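Solute binding protein MsmE (Bacillus subtilis subsp. subtilis str. 168, PDB 4R6H) binds melibiose, raffinose and stachyose and, as the solute-binding component of the MelEDC-MsmX ABC transporter, takes part in their import. Local coordinates at residues L91-G96 and E307-A312; T36-M41 and N73-M78; M112-D117 and G131-Y136. All blocks are in the same frame, centred on the assembly; numbering follows the deposited sequence. Where two conformers were deposited one is given.

Contact 1 of 3, residues L91-G96 and E307-A312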
loop_
_atom_site.group_PDB
_atom_site.type_symbol
_atom_site.label_atom_id
_atom_site.label_comp_id
_atom_site.label_asym_id
_atom_site.label_seq_id
_atom_site.Cartn_x
_atom_site.Cartn_y
_atom_site.Cartn_z
ATOM N N LEU A 91 -2.949 13.708 17.363
ATOM C CA LEU A 91 -2.903 12.391 16.716
ATOM C C LEU A 91 -2.703 12.612 15.224
ATOM O O LEU A 91 -3.329 13.510 14.635
ATOM C CB LEU A 91 -4.209 11.652 16.938
ATOM C CG LEU A 91 -4.473 11.112 18.341
ATOM C CD1 LEU A 91 -5.957 10.825 18.570
ATOM C CD2 LEU A 91 -3.645 9.874 18.612
ATOM N N PHE A 92 -1.897 11.765 14.618
ATOM C CA PHE A 92 -1.618 11.899 13.191
ATOM C C PHE A 92 -1.364 10.528 12.565
ATOM O O PHE A 92 -1.022 9.571 13.209
ATOM C CB PHE A 92 -0.467 12.880 12.940
ATOM C CG PHE A 92 0.777 12.558 13.685
ATOM C CD1 PHE A 92 0.978 13.040 14.981
ATOM C CD2 PHE A 92 1.736 11.742 13.132
ATOM C CE1 PHE A 92 2.124 12.688 15.674
ATOM C CE2 PHE A 92 2.894 11.423 13.825
ATOM C CZ PHE A 92 3.074 11.890 15.095
ATOM N N ASP A 93 -1.521 10.491 11.255
ATOM C CA ASP A 93 -1.355 9.272 10.454
ATOM C C ASP A 93 0.078 9.200 9.939
ATOM O O ASP A 93 0.592 10.152 9.291
ATOM C CB ASP A 93 -2.357 9.378 9.326
ATOM C CG ASP A 93 -2.536 8.091 8.488
ATOM O OD1 ASP A 93 -1.753 7.141 8.630
ATOM O OD2 ASP A 93 -3.506 8.118 7.652
ATOM N N THR A 94 0.764 8.106 10.234
ATOM C CA THR A 94 2.118 7.948 9.731
ATOM C C THR A 94 2.200 7.335 8.317
ATOM O O THR A 94 3.258 7.402 7.702
ATOM C CB THR A 94 2.976 7.134 10.712
ATOM O OG1 THR A 94 2.381 5.856 10.925
ATOM C CG2 THR A 94 3.049 7.847 12.058
ATOM N N HIS A 95 1.113 6.727 7.849
ATOM C CA HIS A 95 0.924 6.200 6.494
ATOM C C HIS A 95 2.139 5.579 5.821
ATOM O O HIS A 95 2.463 5.924 4.679
ATOM C CB HIS A 95 0.285 7.281 5.605
ATOM C CG HIS A 95 1.153 8.478 5.331
ATOM N ND1 HIS A 95 1.669 8.741 4.075
ATOM C CD2 HIS A 95 1.491 9.536 6.099
ATOM C CE1 HIS A 95 2.345 9.872 4.113
ATOM N NE2 HIS A 95 2.239 10.383 5.324
ATOM N N GLY A 96 2.790 4.673 6.527
ATOM C CA GLY A 96 3.942 3.914 5.992
ATOM C C GLY A 96 5.304 4.489 6.246
ATOM O O GLY A 96 6.298 3.920 5.803
ATOM N N GLU A 307 1.695 -0.952 7.025
ATOM C CA GLU A 307 0.975 0.264 7.410
ATOM C C GLU A 307 0.126 0.765 6.301
ATOM O O GLU A 307 0.603 0.903 5.173
ATOM C CB GLU A 307 1.938 1.423 7.638
ATOM C CG GLU A 307 2.534 1.538 8.989
ATOM C CD GLU A 307 3.282 2.844 9.149
ATOM O OE1 GLU A 307 4.528 2.819 9.170
ATOM O OE2 GLU A 307 2.639 3.904 9.202
ATOM N N ARG A 308 -1.103 1.130 6.609
ATOM C CA ARG A 308 -1.915 1.871 5.695
ATOM C C ARG A 308 -2.321 3.178 6.384
ATOM O O ARG A 308 -1.759 4.258 6.091
ATOM C CB ARG A 308 -3.111 1.044 5.190
ATOM C CG ARG A 308 -4.135 1.815 4.402
ATOM C CD ARG A 308 -3.723 2.046 2.989
ATOM N NE ARG A 308 -4.911 2.351 2.190
ATOM C CZ ARG A 308 -4.883 3.001 1.032
ATOM N NH1 ARG A 308 -3.734 3.425 0.522
ATOM N NH2 ARG A 308 -6.014 3.235 0.383
ATOM N N TYR A 309 -3.305 3.089 7.281
ATOM C CA TYR A 309 -3.693 4.232 8.115
ATOM C C TYR A 309 -3.337 3.933 9.544
ATOM O O TYR A 309 -3.671 2.883 10.073
ATOM C CB TYR A 309 -5.193 4.507 8.005
ATOM C CG TYR A 309 -5.690 4.716 6.616
ATOM C CD1 TYR A 309 -5.075 5.595 5.755
ATOM C CD2 TYR A 309 -6.776 4.006 6.167
ATOM C CE1 TYR A 309 -5.589 5.807 4.481
ATOM C CE2 TYR A 309 -7.276 4.193 4.909
ATOM C CZ TYR A 309 -6.653 5.080 4.067
ATOM O OH TYR A 309 -7.105 5.317 2.773
ATOM N N THR A 310 -2.710 4.910 10.218
ATOM C CA THR A 310 -2.397 4.759 11.622
ATOM C C THR A 310 -2.821 5.970 12.438
ATOM O O THR A 310 -3.151 7.014 11.874
ATOM C CB THR A 310 -0.893 4.544 11.892
ATOM O OG1 THR A 310 -0.194 5.771 11.633
ATOM C CG2 THR A 310 -0.300 3.430 11.023
ATOM N N LEU A 311 -2.862 5.771 13.741
ATOM C CA LEU A 311 -3.008 6.839 14.729
ATOM C C LEU A 311 -1.750 6.761 15.572
ATOM O O LEU A 311 -1.570 5.819 16.349
ATOM C CB LEU A 311 -4.257 6.646 15.623
ATOM C CG LEU A 311 -5.554 6.995 14.913
ATOM C CD1 LEU A 311 -6.775 6.411 15.614
ATOM C CD2 LEU A 311 -5.733 8.523 14.777
ATOM N N ALA A 312 -0.899 7.776 15.436
ATOM C CA ALA A 312 0.263 8.000 16.266
ATOM C C ALA A 312 -0.023 9.223 17.126
ATOM O O ALA A 312 -0.683 10.167 16.676
ATOM C CB ALA A 312 1.483 8.257 15.400
#
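Thr-94 and Glu-307 meet at about a right angle, and the threonine hydroxyl is the middle link of a directed chain: Thr-310 OG1 donates to Thr-94 OG1 over 2.7 Å, and Thr-94 OG1 donates onward to Glu-307 OE2 over 2.6 Å. Thr-94 OG1 sits between its own backbone N and carbonyl carbon (chi1 58°), while CG2, anti to the carbonyl carbon, packs on the methyl of Ala-312. The carboxylate oxygen Glu-307 OE2 has a second donor, Gly-96 N at 2.8 Å, and the two donors arrive from opposite faces of the carboxylate plane. Its sister oxygen, OE1, accepts from Gly-98 N, so both oxygens are engaged.

Asp-93 is gripped in the same two-sided manner. Thr-310 N reaches Asp-93 OD1 at 2.9 Å in a nearly straight bond (169°), and His-95 N comes to that oxygen from the other face, closing an Asx turn; OD2 is taken by Thr-40 OG1. Where strand 91-92 ends, these side-chain bonds take over from its antiparallel pairing with 310-313, in a three-stranded sheet of this solute-binding protein in which 91-92 is an outer strand and 310-313 the central one. Phe-92 and Ala-312 form its hydrogen-bonded pair: Phe-92 N to Ala-312 O and Ala-312 N to Phe-92 O are both 2.9 Å. On the Phe-92 side of the sheet, Ala-312 CB lies over the ring in a CH-pi contact, 4.1 Å from the centroid of Phe-92 and 23° off its normal. On the other side, Leu-91 CB approaches Leu-311 CD2, and both leucines continue onto helix 320-331. At the far end, Gly-96 has a backbone conformation in which a side chain would collide with the carbonyl oxygen before it, which calls for glycine.

Contact 2 of 3, residues T36-M41 and N73-M78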
loop_
_atom_site.group_PDB
_atom_site.type_symbol
_atom_site.label_atom_id
_atom_site.label_comp_id
_atom_site.label_asym_id
_atom_site.label_seq_id
_atom_site.Cartn_x
_atom_site.Cartn_y
_atom_site.Cartn_z
ATOM N N THR A 36 -6.978 17.282 18.217
ATOM C CA THR A 36 -6.762 17.410 16.794
ATOM C C THR A 36 -6.185 16.124 16.224
ATOM O O THR A 36 -5.225 15.565 16.766
ATOM C CB THR A 36 -5.824 18.573 16.460
ATOM O OG1 THR A 36 -4.609 18.441 17.203
ATOM C CG2 THR A 36 -6.487 19.924 16.802
ATOM N N ILE A 37 -6.807 15.672 15.143
ATOM C CA ILE A 37 -6.427 14.399 14.503
ATOM C C ILE A 37 -6.238 14.631 13.006
ATOM O O ILE A 37 -7.127 15.193 12.330
ATOM C CB ILE A 37 -7.526 13.344 14.656
ATOM C CG1 ILE A 37 -7.933 13.216 16.115
ATOM C CG2 ILE A 37 -7.084 11.994 14.043
ATOM C CD1 ILE A 37 -8.891 12.087 16.425
ATOM N N TYR A 38 -5.075 14.237 12.481
ATOM C CA TYR A 38 -4.811 14.296 11.039
ATOM C C TYR A 38 -4.864 12.876 10.466
ATOM O O TYR A 38 -4.343 11.935 11.094
ATOM C CB TYR A 38 -3.410 14.850 10.748
ATOM C CG TYR A 38 -3.256 16.344 10.536
ATOM C CD1 TYR A 38 -4.033 17.262 11.216
ATOM C CD2 TYR A 38 -2.262 16.803 9.664
ATOM C CE1 TYR A 38 -3.857 18.640 11.002
ATOM C CE2 TYR A 38 -2.079 18.156 9.430
ATOM C CZ TYR A 38 -2.864 19.065 10.103
ATOM O OH TYR A 38 -2.641 20.407 9.854
ATOM N N SER A 39 -5.414 12.759 9.256
ATOM C CA SER A 39 -5.630 11.500 8.580
ATOM C C SER A 39 -5.352 11.608 7.081
ATOM O O SER A 39 -5.768 12.620 6.473
ATOM C CB SER A 39 -7.064 11.006 8.820
ATOM O OG SER A 39 -7.338 9.821 8.048
ATOM N N THR A 40 -4.737 10.564 6.516
ATOM C CA THR A 40 -4.592 10.443 5.037
ATOM C C THR A 40 -5.749 9.723 4.336
ATOM O O THR A 40 -5.654 9.453 3.145
ATOM C CB THR A 40 -3.277 9.754 4.645
ATOM O OG1 THR A 40 -3.279 8.349 4.976
ATOM C CG2 THR A 40 -2.079 10.478 5.223
ATOM N N MET A 41 -6.809 9.408 5.070
ATOM C CA MET A 41 -7.955 8.722 4.471
ATOM C C MET A 41 -8.517 9.563 3.333
ATOM O O MET A 41 -8.527 10.777 3.406
ATOM C CB MET A 41 -9.036 8.429 5.492
ATOM C CG MET A 41 -8.638 7.368 6.471
ATOM S SD MET A 41 -9.923 7.032 7.672
ATOM C CE MET A 41 -9.076 5.979 8.846
ATOM N N ASN A 73 -3.886 15.951 -0.585
ATOM C CA ASN A 73 -2.567 16.131 -1.201
ATOM C C ASN A 73 -1.653 17.074 -0.438
ATOM O O ASN A 73 -0.449 17.059 -0.659
ATOM C CB ASN A 73 -2.712 16.630 -2.659
ATOM C CG ASN A 73 -3.269 15.571 -3.595
ATOM O OD1 ASN A 73 -3.065 14.365 -3.404
ATOM N ND2 ASN A 73 -3.968 16.021 -4.629
ATOM N N ASP A 74 -2.219 17.887 0.449
ATOM C CA ASP A 74 -1.442 18.829 1.267
ATOM C C ASP A 74 -0.880 18.175 2.542
ATOM O O ASP A 74 -0.141 18.820 3.269
ATOM C CB ASP A 74 -2.277 20.048 1.681
ATOM C CG ASP A 74 -2.654 20.925 0.503
ATOM O OD1 ASP A 74 -1.815 21.063 -0.411
ATOM O OD2 ASP A 74 -3.781 21.470 0.492
ATOM N N TYR A 75 -1.191 16.890 2.784
ATOM C CA TYR A 75 -0.806 16.246 4.050
ATOM C C TYR A 75 0.681 16.349 4.352
ATOM O O TYR A 75 1.090 16.779 5.440
ATOM C CB TYR A 75 -1.242 14.773 4.030
ATOM C CG TYR A 75 -1.146 14.104 5.380
ATOM C CD1 TYR A 75 0.040 13.554 5.823
ATOM C CD2 TYR A 75 -2.240 14.052 6.205
ATOM C CE1 TYR A 75 0.142 13.004 7.079
ATOM C CE2 TYR A 75 -2.169 13.465 7.452
ATOM C CZ TYR A 75 -0.992 12.924 7.885
ATOM O OH TYR A 75 -0.902 12.333 9.141
ATOM N N GLU A 76 1.513 15.930 3.401
ATOM C CA GLU A 76 2.946 15.875 3.606
ATOM C C GLU A 76 3.531 17.262 3.894
ATOM O O GLU A 76 4.335 17.415 4.812
ATOM C CB GLU A 76 3.660 15.238 2.409
ATOM C CG GLU A 76 5.149 15.042 2.616
ATOM C CD GLU A 76 5.822 14.407 1.407
ATOM O OE1 GLU A 76 5.153 13.637 0.690
ATOM O OE2 GLU A 76 7.015 14.679 1.177
ATOM N N ASN A 77 3.140 18.243 3.093
ATOM C CA ASN A 77 3.610 19.609 3.295
ATOM C C ASN A 77 3.203 20.186 4.656
ATOM O O ASN A 77 3.997 20.788 5.371
ATOM C CB ASN A 77 3.085 20.502 2.161
ATOM C CG ASN A 77 3.800 20.261 0.823
ATOM O OD1 ASN A 77 4.986 19.971 0.788
ATOM N ND2 ASN A 77 3.055 20.394 -0.288
ATOM N N MET A 78 1.957 19.970 5.045
ATOM C CA MET A 78 1.489 20.459 6.343
ATOM C C MET A 78 2.206 19.774 7.498
ATOM O O MET A 78 2.598 20.415 8.456
ATOM C CB MET A 78 -0.022 20.278 6.458
ATOM C CG MET A 78 -0.780 21.221 5.548
ATOM S SD MET A 78 -2.543 20.928 5.616
ATOM C CE MET A 78 -3.178 22.265 4.603
#
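Tyr-75, in the first turn of helix 75-84, runs its side chain up to the end of strand 33-38 and the turn that follows. From CB the chain leaves with CG anti to the backbone N (chi1 -168°), which brings one ring face against the Thr-40 methyl. There Thr-40 CG2 stands 3.5 Å from the centroid of the Tyr-75 ring and only 3° off the normal. All six carbons from CG to CZ are accordingly at nearly equal range from that methyl, as a centred CH-pi contact requires. Along one flank, Tyr-75 CD2 nears the carbonyl oxygen of Ser-39, and Tyr-75 CE2 lies 3.7 Å from Ser-39 C and 3.8 Å from Tyr-38 CB. The Tyr-38 ring turns its edge toward the face of Tyr-75, an offset edge-to-face pair with centroids 5.9 Å apart and planes at 61°. At the tip, Tyr-75 OH passes Tyr-38 CB and hydrogen-bonds to Asp-93 O. Replacing Tyr-75 by an alanine would probably leave the Thr-40 methyl without the ring face it packs on and Asp-93 O without this donor.

One helical turn on, Met-78 CB touches the Tyr-38 ring at its edge, Tyr-38 CE2 being 4.2 Å away. The turn after strand 33-38 is an ST turn, Met-41 N donating to Ser-39 OG at 3.1 Å. Since no hydrogen bond joins 36-41 to 73-78, the helix start meets the strand end through aromatic and methyl surfaces: an apolar contact, with the Tyr-75 hydroxyl satisfied by Asp-93 O beyond it.

Contact 3 of 3, residues M112-D117 and G131-Y136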
loop_
_atom_site.group_PDB
_atom_site.type_symbol
_atom_site.label_atom_id
_atom_site.label_comp_id
_atom_site.label_asym_id
_atom_site.label_seq_id
_atom_site.Cartn_x
_atom_site.Cartn_y
_atom_site.Cartn_z
ATOM N N MET A 112 0.072 0.289 26.108
ATOM C CA MET A 112 -1.369 0.229 25.877
ATOM C C MET A 112 -1.880 -1.209 25.738
ATOM O O MET A 112 -1.225 -2.065 25.143
ATOM C CB MET A 112 -1.759 1.054 24.625
ATOM C CG MET A 112 -1.381 2.535 24.701
ATOM S SD MET A 112 -2.179 3.522 23.419
ATOM C CE MET A 112 -3.850 3.485 24.010
ATOM N N LYS A 113 -3.094 -1.412 26.226
ATOM C CA LYS A 113 -3.697 -2.761 26.291
ATOM C C LYS A 113 -3.847 -3.401 24.916
ATOM O O LYS A 113 -3.691 -4.618 24.761
ATOM C CB LYS A 113 -5.060 -2.690 27.004
ATOM C CG LYS A 113 -4.923 -2.081 28.395
ATOM C CD LYS A 113 -5.927 -2.569 29.424
ATOM C CE LYS A 113 -5.374 -2.321 30.827
ATOM N NZ LYS A 113 -6.166 -2.969 31.909
ATOM N N TRP A 114 -4.149 -2.597 23.873
ATOM C CA TRP A 114 -4.396 -3.176 22.538
ATOM C C TRP A 114 -3.190 -3.881 21.928
ATOM O O TRP A 114 -3.337 -4.748 21.072
ATOM C CB TRP A 114 -4.922 -2.103 21.546
ATOM C CG TRP A 114 -3.902 -1.025 21.197
ATOM C CD1 TRP A 114 -3.781 0.199 21.778
ATOM C CD2 TRP A 114 -2.853 -1.119 20.242
ATOM N NE1 TRP A 114 -2.745 0.877 21.232
ATOM C CE2 TRP A 114 -2.145 0.107 20.276
ATOM C CE3 TRP A 114 -2.429 -2.111 19.329
ATOM C CZ2 TRP A 114 -1.065 0.365 19.443
ATOM C CZ3 TRP A 114 -1.386 -1.840 18.485
ATOM C CH2 TRP A 114 -0.687 -0.614 18.551
ATOM N N THR A 115 -1.978 -3.537 22.389
ATOM C CA THR A 115 -0.779 -4.052 21.769
ATOM C C THR A 115 -0.671 -5.577 21.862
ATOM O O THR A 115 -0.045 -6.164 21.018
ATOM C CB THR A 115 0.496 -3.375 22.333
ATOM O OG1 THR A 115 0.635 -3.682 23.730
ATOM C CG2 THR A 115 0.431 -1.864 22.134
ATOM N N GLN A 116 -1.342 -6.178 22.849
ATOM C CA GLN A 116 -1.317 -7.633 22.935
ATOM C C GLN A 116 -1.920 -8.283 21.697
ATOM O O GLN A 116 -1.599 -9.426 21.402
ATOM C CB GLN A 116 -2.020 -8.150 24.191
ATOM C CG GLN A 116 -3.506 -7.937 24.257
ATOM C CD GLN A 116 -4.138 -8.627 25.465
ATOM O OE1 GLN A 116 -3.606 -9.607 25.980
ATOM N NE2 GLN A 116 -5.274 -8.113 25.918
ATOM N N ASP A 117 -2.768 -7.559 20.971
ATOM C CA ASP A 117 -3.392 -8.114 19.787
ATOM C C ASP A 117 -2.881 -7.566 18.456
ATOM O O ASP A 117 -3.505 -7.799 17.406
ATOM C CB ASP A 117 -4.902 -7.934 19.877
ATOM C CG ASP A 117 -5.523 -8.778 20.978
ATOM O OD1 ASP A 117 -5.110 -9.946 21.162
ATOM O OD2 ASP A 117 -6.425 -8.257 21.652
ATOM N N GLY A 131 11.470 -2.544 21.546
ATOM C CA GLY A 131 10.154 -2.621 22.177
ATOM C C GLY A 131 9.186 -1.474 21.901
ATOM O O GLY A 131 8.011 -1.583 22.293
ATOM N N LYS A 132 9.678 -0.374 21.343
ATOM C CA LYS A 132 8.779 0.768 21.083
ATOM C C LYS A 132 7.667 0.358 20.107
ATOM O O LYS A 132 7.933 -0.278 19.099
ATOM C CB LYS A 132 9.526 1.956 20.516
ATOM C CG LYS A 132 8.590 3.102 20.166
ATOM C CD LYS A 132 9.318 4.406 19.952
ATOM C CE LYS A 132 8.389 5.458 19.387
ATOM N NZ LYS A 132 8.932 6.829 19.467
ATOM N N VAL A 133 6.432 0.755 20.402
ATOM C CA VAL A 133 5.308 0.646 19.456
ATOM C C VAL A 133 5.056 2.093 18.997
ATOM O O VAL A 133 4.730 2.986 19.831
ATOM C CB VAL A 133 4.090 0.041 20.129
ATOM C CG1 VAL A 133 2.889 0.027 19.170
ATOM C CG2 VAL A 133 4.372 -1.376 20.616
ATOM N N TYR A 134 5.234 2.354 17.708
ATOM C CA TYR A 134 5.250 3.722 17.168
ATOM C C TYR A 134 3.861 4.311 16.912
ATOM O O TYR A 134 3.710 5.503 16.857
ATOM C CB TYR A 134 6.023 3.793 15.822
ATOM C CG TYR A 134 7.540 3.709 15.963
ATOM C CD1 TYR A 134 8.150 2.493 16.283
ATOM C CD2 TYR A 134 8.368 4.841 15.760
ATOM C CE1 TYR A 134 9.523 2.402 16.428
ATOM C CE2 TYR A 134 9.770 4.756 15.922
ATOM C CZ TYR A 134 10.323 3.532 16.236
ATOM O OH TYR A 134 11.692 3.403 16.379
ATOM N N ALA A 135 2.895 3.446 16.623
ATOM C CA ALA A 135 1.551 3.911 16.192
ATOM C C ALA A 135 0.578 2.753 16.252
ATOM O O ALA A 135 0.981 1.592 16.265
ATOM C CB ALA A 135 1.605 4.422 14.784
ATOM N N TYR A 136 -0.701 3.099 16.278
ATOM C CA TYR A 136 -1.805 2.140 16.273
ATOM C C TYR A 136 -2.272 1.959 14.847
ATOM O O TYR A 136 -2.644 2.940 14.176
ATOM C CB TYR A 136 -2.966 2.659 17.155
ATOM C CG TYR A 136 -4.246 1.894 16.922
ATOM C CD1 TYR A 136 -4.384 0.575 17.324
ATOM C CD2 TYR A 136 -5.279 2.476 16.204
ATOM C CE1 TYR A 136 -5.541 -0.122 17.050
ATOM C CE2 TYR A 136 -6.446 1.799 15.937
ATOM C CZ TYR A 136 -6.560 0.482 16.362
ATOM O OH TYR A 136 -7.734 -0.207 16.090
#
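A 3-10 segment, 113-116, packs here against the loop leading into strand 136-137, an outer strand of the three-stranded antiparallel sheet, and against the strand's first residue. Trp-114 carries the contact. Its CG lies between the backbone N and the carbonyl carbon (chi1 67°), and the indole extends from the 3-10 turn toward Val-133 and Tyr-136.

Tyr-136 presents its edge to the indole face: the planes stand at 77°, and the centroid of the Tyr-136 ring is 5.0 Å from that of the six-membered ring of Trp-114. This is an edge-to-face pair with the tyrosine as the edge. The leading atom, Tyr-136 CD1, comes within 3.7 Å of Trp-114 CD2 and sits over the middle of the indole, while Tyr-136 CB lies close to Trp-114 CZ2. The opposite indole face is covered by Thr-115 CG2 from the same 3-10 segment, so the ring is sandwiched between a methyl and an aromatic edge.

The far end of the indole meets two groups at once. Trp-114 CH2 is 3.7 Å from Val-133 CG1, with the two side chains coming from opposite directions, and 3.6 Å from the carbonyl oxygen of Ala-135, which lies at the ring edge near its plane. Val-133 CG2 also approaches Thr-115 CG2, at 4.3 Å. On the pyrrole side, Trp-114 NE1 makes a weak hydrogen bond to Met-112 SD, 3.5 Å away, and Met-112 CE lies in plane at the indole edge.

Ile-327 and Ala-331 of helix 320-331 touch both Trp-114 and Tyr-136. With no hydrogen bond across the two segments, this edge-to-face Trp-Tyr pair and helix 320-331 pack at the small antiparallel sheet of a solute-binding protein, a family built of two lobes.

The three contacts lie close together in space, on the same side of the chain's centre, although their segments span residues 36 to 312. Contact 1 is in the middle, its centre about 10 Å from that of contact 2 and about 13 Å from that of contact 3; the centres of the latter two are about 22 Å apart and they do not touch. Along the chain contact 2 closes first, and contact 3 falls wholly between the two halves of contact 1. Central strand 310-313 pairs with 91-92 and 136-137, so contacts 1 and 3 meet in one sheet, Tyr-136 N hydrogen-bonding to Leu-311 O. Asp-93 joins contact 1 to contact 2. Distant segments thus converge on one unit of the sugar-binding protein.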